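PDB 1M22: peptide amidase from Stenotrophomonas maltophilia, which probably hydrolyses amide bonds, as an amidase of the amidase signature family with peptide amides as its likely substrates. Local coordinates for residues A[154-159]-A[451-456]; A[326-331]-A[375-380]. All coordinates share one frame; numbering follows the deposited sequence.

Contact 1 (A[154-159]-A[451-456]); sequences NPYRIS and MGQIDG
Arg157 leaves its backbone with CG beside the carbonyl carbon (chi1 -169°), starting out toward the loop at 455-456, and a bend at chi3 (-101°) turns the guanidinium so that NH1 meets the carbonyl of Asp455. Tyr156 takes the other course: its CG lies beside the backbone N, and the ring runs out beside Gln453 and Gly456, which meet it obliquely.

The one hydrogen bond across the contact joins Arg157 NH1 to Asp455 O at 3.1 Å. The donor lies in the carbonyl plane, but the N-H...O angle is only 138° and the oxygen sits somewhat out of the guanidinium plane, so the bond is bent. The carboxylate of Asp455 takes no part here; its OD2 forms a salt bridge with Arg287.

Beside this bond, Gln453 extends its chain beyond CG toward the tyrosine, bringing OE1 within 3.8 Å of Tyr156 CE2; ring and amide planes stand nearly perpendicular. Gly456 O approaches Tyr156 CD2 at 4.0 Å. The phenol hydroxyl has its partner further on, in the carbonyl of Arg488, and the Tyr156 side chain also touches Pro458 and Pro490.

Both tyrosine and arginine are presented by a type I beta turn, Asn154 to Arg157, reinforced by an Asx turn in which Tyr156 N donates to Asn154 OD1 at 2.8 Å. The opposing residues come from the end of strand 446-454 and the turn leading into strand 457-464, a beta hairpin of the large central sheet.

This is a small surface junction, away from the annotated active-site residues. A single bent bond to a neutral carbonyl, with oblique touches beside it, suggests that these two segments by themselves attach loop to hairpin only modestly.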
loop_
_atom_site.group_PDB
_atom_site.type_symbol
_atom_site.label_atom_id
_atom_site.label_comp_id
_atom_site.label_asym_id
_atom_site.label_seq_id
_atom_site.Cartn_x
_atom_site.Cartn_y
_atom_site.Cartn_z
ATOM N N ASN A 154 9.004 -0.332 -13.204
ATOM C CA ASN A 154 8.666 -1.699 -12.821
ATOM C C ASN A 154 9.930 -2.541 -13.007
ATOM O O ASN A 154 10.498 -2.587 -14.100
ATOM C CB ASN A 154 7.550 -2.226 -13.718
ATOM C CG ASN A 154 6.985 -3.535 -13.231
ATOM O OD1 ASN A 154 7.727 -4.482 -12.957
ATOM N ND2 ASN A 154 5.658 -3.601 -13.122
ATOM N N PRO A 155 10.385 -3.226 -11.950
ATOM C CA PRO A 155 11.598 -4.041 -12.069
ATOM C C PRO A 155 11.502 -5.261 -12.978
ATOM O O PRO A 155 12.527 -5.810 -13.392
ATOM C CB PRO A 155 11.910 -4.405 -10.620
ATOM C CG PRO A 155 10.547 -4.510 -10.004
ATOM C CD PRO A 155 9.807 -3.323 -10.595
ATOM N N TYR A 156 10.284 -5.689 -13.293
ATOM C CA TYR A 156 10.104 -6.848 -14.161
ATOM C C TYR A 156 10.329 -6.492 -15.627
ATOM O O TYR A 156 10.621 -7.360 -16.445
ATOM C CB TYR A 156 8.714 -7.467 -13.957
ATOM C CG TYR A 156 8.580 -8.153 -12.615
ATOM C CD1 TYR A 156 8.298 -7.422 -11.461
ATOM C CD2 TYR A 156 8.822 -9.521 -12.488
ATOM C CE1 TYR A 156 8.267 -8.040 -10.210
ATOM C CE2 TYR A 156 8.795 -10.146 -11.243
ATOM C CZ TYR A 156 8.519 -9.398 -10.111
ATOM O OH TYR A 156 8.510 -10.010 -8.873
ATOM N N ARG A 157 10.197 -5.209 -15.942
ATOM C CA ARG A 157 10.408 -4.688 -17.294
ATOM C C ARG A 157 10.455 -3.182 -17.074
ATOM O O ARG A 157 9.417 -2.534 -16.963
ATOM C CB ARG A 157 9.248 -5.086 -18.196
ATOM C CG ARG A 157 9.467 -4.826 -19.663
ATOM C CD ARG A 157 8.340 -5.519 -20.408
ATOM N NE ARG A 157 8.819 -6.748 -20.954
ATOM C CZ ARG A 157 8.529 -8.031 -20.769
ATOM N NH1 ARG A 157 7.625 -8.550 -19.947
ATOM N NH2 ARG A 157 9.263 -8.830 -21.512
ATOM N N ILE A 158 11.664 -2.630 -17.016
ATOM C CA ILE A 158 11.846 -1.214 -16.700
ATOM C C ILE A 158 11.206 -0.170 -17.602
ATOM O O ILE A 158 11.150 1.004 -17.245
ATOM C CB ILE A 158 13.350 -0.885 -16.489
ATOM C CG1 ILE A 158 14.158 -1.192 -17.751
ATOM C CG2 ILE A 158 13.884 -1.687 -15.312
ATOM C CD1 ILE A 158 14.041 -0.140 -18.835
ATOM N N SER A 159 10.711 -0.599 -18.754
ATOM C CA SER A 159 10.032 0.306 -19.671
ATOM C C SER A 159 8.560 0.410 -19.268
ATOM O O SER A 159 7.834 1.286 -19.743
ATOM C CB SER A 159 10.102 -0.248 -21.086
ATOM O OG SER A 159 9.560 -1.560 -21.112
ATOM N N MET A 451 -0.252 -14.453 -7.963
ATOM C CA MET A 451 -0.839 -15.697 -8.437
ATOM C C MET A 451 -0.269 -16.174 -9.769
ATOM O O MET A 451 -0.738 -17.157 -10.338
ATOM C CB MET A 451 -2.365 -15.582 -8.523
ATOM C CG MET A 451 -2.914 -14.799 -9.692
ATOM S SD MET A 451 -4.658 -15.239 -9.918
ATOM C CE MET A 451 -4.489 -16.879 -10.279
ATOM N N GLY A 452 0.751 -15.480 -10.260
ATOM C CA GLY A 452 1.362 -15.878 -11.514
ATOM C C GLY A 452 1.791 -14.695 -12.350
ATOM O O GLY A 452 1.915 -13.576 -11.856
ATOM N N GLN A 453 2.026 -14.952 -13.631
ATOM C CA GLN A 453 2.440 -13.906 -14.551
ATOM C C GLN A 453 1.845 -14.154 -15.924
ATOM O O GLN A 453 1.452 -15.274 -16.250
ATOM C CB GLN A 453 3.970 -13.877 -14.684
ATOM C CG GLN A 453 4.723 -13.538 -13.408
ATOM C CD GLN A 453 6.233 -13.549 -13.596
ATOM O OE1 GLN A 453 6.985 -13.197 -12.685
ATOM N NE2 GLN A 453 6.682 -13.959 -14.778
ATOM N N ILE A 454 1.762 -13.089 -16.709
ATOM C CA ILE A 454 1.287 -13.164 -18.083
ATOM C C ILE A 454 2.395 -12.471 -18.868
ATOM O O ILE A 454 2.681 -11.294 -18.644
ATOM C CB ILE A 454 -0.043 -12.404 -18.292
ATOM C CG1 ILE A 454 -1.155 -13.061 -17.468
ATOM C CG2 ILE A 454 -0.409 -12.403 -19.777
ATOM C CD1 ILE A 454 -2.491 -12.347 -17.543
ATOM N N ASP A 455 3.039 -13.219 -19.756
ATOM C CA ASP A 455 4.125 -12.680 -20.566
ATOM C C ASP A 455 5.234 -12.070 -19.707
ATOM O O ASP A 455 5.819 -11.047 -20.071
ATOM C CB ASP A 455 3.586 -11.625 -21.537
ATOM C CG ASP A 455 2.564 -12.189 -22.506
ATOM O OD1 ASP A 455 2.879 -13.186 -23.189
ATOM O OD2 ASP A 455 1.449 -11.632 -22.587
ATOM N N GLY A 456 5.510 -12.694 -18.566
ATOM C CA GLY A 456 6.562 -12.212 -17.685
ATOM C C GLY A 456 6.195 -11.093 -16.725
ATOM O O GLY A 456 7.033 -10.655 -15.939
#

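Contact 2 (A[326-331]-A[375-380]); sequences LLYEFK and DATAGL
Tyr328 and Thr377 bring the two backbones to 5.8 Å between CA atoms, and Lys331 and Asp375 to 6.0 Å, nearly one helical turn further along. This is helix-to-loop packing: 326-331 is a turn and a half of the long helix 319-340, whereas residues 375-380 connect helix 369-375 to helix 383-407. The connection runs across the helix, from Asp375 beside Lys331 to Leu380 beside Tyr328 and Glu329.

Thr377 is set squarely over the Tyr328 ring. Its CB stands 3.7 Å from the ring centroid and only 6° off the normal, a CH-pi contact, and CG2 spreads over the CD1 side of the same face and on to Leu327 CB. At the ring edge, near its plane, Gly379 O approaches Tyr328 CD2 to 3.2 Å. The ring of Tyr385, from helix 383-407, also meets that of Tyr328, while Leu380 CD2 packs against Tyr328 CB.

The hydroxyl of Thr377, placed between backbone N and carbonyl carbon (chi1 58°), bonds to Ala374 O and receives a hydrogen bond from a water that also donates to Tyr328 O. A second water lies between Tyr328 OH and Ala378 N, at rather short distances from both; Tyr328 OH also makes a weak hydrogen bond to Asp382 OD2.

Lys331 is fully extended, all four torsions near 180°, and slides past Thr377 to carry its amine to Asp375. There NZ donates to Asp375 O at 2.8 Å, tilted 30° from the carbonyl plane. The carboxylate probably adds only a long electrostatic contribution, Lys331 NZ to Asp375 OD1 at 3.9 Å. A third water accepts from Lys331 NZ at 3.1 Å and donates to Ala378 O.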
loop_
_atom_site.group_PDB
_atom_site.type_symbol
_atom_site.label_atom_id
_atom_site.label_comp_id
_atom_site.label_asym_id
_atom_site.label_seq_id
_atom_site.Cartn_x
_atom_site.Cartn_y
_atom_site.Cartn_z
ATOM N N LEU A 326 -14.046 12.711 -2.441
ATOM C CA LEU A 326 -12.594 12.863 -2.464
ATOM C C LEU A 326 -12.176 14.322 -2.652
ATOM O O LEU A 326 -11.245 14.790 -2.003
ATOM C CB LEU A 326 -11.975 12.004 -3.574
ATOM C CG LEU A 326 -12.090 10.485 -3.415
ATOM C CD1 LEU A 326 -11.404 9.798 -4.585
ATOM C CD2 LEU A 326 -11.457 10.053 -2.104
ATOM N N LEU A 327 -12.864 15.038 -3.537
ATOM C CA LEU A 327 -12.540 16.440 -3.778
ATOM C C LEU A 327 -12.733 17.273 -2.514
ATOM O O LEU A 327 -11.861 18.053 -2.139
ATOM C CB LEU A 327 -13.407 16.996 -4.912
ATOM C CG LEU A 327 -13.108 16.461 -6.315
ATOM C CD1 LEU A 327 -14.225 16.857 -7.268
ATOM C CD2 LEU A 327 -11.770 17.002 -6.798
ATOM N N TYR A 328 -13.872 17.097 -1.852
ATOM C CA TYR A 328 -14.152 17.846 -0.635
ATOM C C TYR A 328 -13.197 17.496 0.500
ATOM O O TYR A 328 -12.662 18.378 1.171
ATOM C CB TYR A 328 -15.585 17.590 -0.157
ATOM C CG TYR A 328 -16.648 18.386 -0.882
ATOM C CD1 TYR A 328 -17.051 18.042 -2.169
ATOM C CD2 TYR A 328 -17.265 19.475 -0.265
ATOM C CE1 TYR A 328 -18.052 18.761 -2.829
ATOM C CE2 TYR A 328 -18.263 20.200 -0.914
ATOM C CZ TYR A 328 -18.650 19.836 -2.192
ATOM O OH TYR A 328 -19.646 20.539 -2.835
ATOM N N GLU A 329 -12.983 16.204 0.715
ATOM C CA GLU A 329 -12.112 15.778 1.795
ATOM C C GLU A 329 -10.647 16.112 1.547
ATOM O O GLU A 329 -9.900 16.358 2.492
ATOM C CB GLU A 329 -12.309 14.281 2.057
ATOM C CG GLU A 329 -13.717 13.969 2.562
ATOM C CD GLU A 329 -13.918 12.523 2.962
ATOM O OE1 GLU A 329 -12.928 11.755 2.981
ATOM O OE2 GLU A 329 -15.074 12.152 3.266
ATOM N N PHE A 330 -10.233 16.141 0.284
ATOM C CA PHE A 330 -8.847 16.469 -0.032
ATOM C C PHE A 330 -8.533 17.909 0.373
ATOM O O PHE A 330 -7.519 18.170 1.014
ATOM C CB PHE A 330 -8.570 16.279 -1.528
ATOM C CG PHE A 330 -7.185 16.698 -1.950
ATOM C CD1 PHE A 330 -6.061 15.994 -1.521
ATOM C CD2 PHE A 330 -7.005 17.811 -2.765
ATOM C CE1 PHE A 330 -4.779 16.395 -1.897
ATOM C CE2 PHE A 330 -5.730 18.222 -3.148
ATOM C CZ PHE A 330 -4.613 17.514 -2.714
ATOM N N LYS A 331 -9.401 18.850 0.008
ATOM C CA LYS A 331 -9.139 20.234 0.379
ATOM C C LYS A 331 -9.126 20.390 1.897
ATOM O O LYS A 331 -8.191 20.957 2.463
ATOM C CB LYS A 331 -10.184 21.182 -0.211
ATOM C CG LYS A 331 -9.905 22.635 0.148
ATOM C CD LYS A 331 -10.959 23.581 -0.399
ATOM C CE LYS A 331 -10.598 25.021 -0.080
ATOM N NZ LYS A 331 -11.592 25.977 -0.645
ATOM N N ASP A 375 -10.068 22.774 -4.814
ATOM C CA ASP A 375 -10.008 24.084 -4.177
ATOM C C ASP A 375 -11.323 24.852 -4.261
ATOM O O ASP A 375 -11.597 25.712 -3.422
ATOM C CB ASP A 375 -8.885 24.922 -4.790
ATOM C CG ASP A 375 -8.557 26.143 -3.957
ATOM O OD1 ASP A 375 -8.334 25.979 -2.740
ATOM O OD2 ASP A 375 -8.518 27.261 -4.515
ATOM N N ALA A 376 -12.139 24.527 -5.259
ATOM C CA ALA A 376 -13.417 25.204 -5.454
ATOM C C ALA A 376 -14.575 24.601 -4.664
ATOM O O ALA A 376 -15.697 25.098 -4.739
ATOM C CB ALA A 376 -13.762 25.234 -6.941
ATOM N N THR A 377 -14.319 23.530 -3.914
ATOM C CA THR A 377 -15.387 22.918 -3.128
ATOM C C THR A 377 -15.739 23.817 -1.945
ATOM O O THR A 377 -14.866 24.446 -1.348
ATOM C CB THR A 377 -14.997 21.505 -2.626
ATOM O OG1 THR A 377 -13.799 21.573 -1.841
ATOM C CG2 THR A 377 -14.783 20.571 -3.805
ATOM N N ALA A 378 -17.025 23.875 -1.619
ATOM C CA ALA A 378 -17.519 24.720 -0.536
ATOM C C ALA A 378 -17.008 24.338 0.847
ATOM O O ALA A 378 -16.429 25.163 1.555
ATOM C CB ALA A 378 -19.044 24.723 -0.541
ATOM N N GLY A 379 -17.230 23.087 1.231
ATOM C CA GLY A 379 -16.797 22.632 2.538
ATOM C C GLY A 379 -17.537 21.377 2.948
ATOM O O GLY A 379 -18.459 20.939 2.262
ATOM N N LEU A 380 -17.153 20.810 4.086
ATOM C CA LEU A 380 -17.760 19.575 4.566
ATOM C C LEU A 380 -19.206 19.682 5.052
ATOM O O LEU A 380 -19.833 18.670 5.361
ATOM C CB LEU A 380 -16.881 18.971 5.664
ATOM C CG LEU A 380 -15.427 18.719 5.245
ATOM C CD1 LEU A 380 -14.661 18.097 6.393
ATOM C CD2 LEU A 380 -15.386 17.803 4.030
HETATM O O HOH W 1 -13.680 21.032 0.975
HETATM O O HOH W 2 -18.938 22.976 -3.083
HETATM O O HOH W 3 -13.538 25.121 1.607
#

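From the N terminus the chain first passes residues 154-159, in the loop between strand 150-151 and helix 167-174, and contact 1 is closed only 292 residues later, at the end of strand 446-454. Contact 2 opens and closes within that span: helix 319-340 is followed by helices 348-357, 359-362 and 369-375 before 375-380 returns to it, a much shorter, mostly helical excursion without strands. The two are therefore nested, not crossed. Contact 1 ties a surface loop to a hairpin of the mixed central sheet, contact 2 ties helix 319-340 to the loop that connects helices 369-375 and 383-407, and their centres lie 37 Å apart without touching.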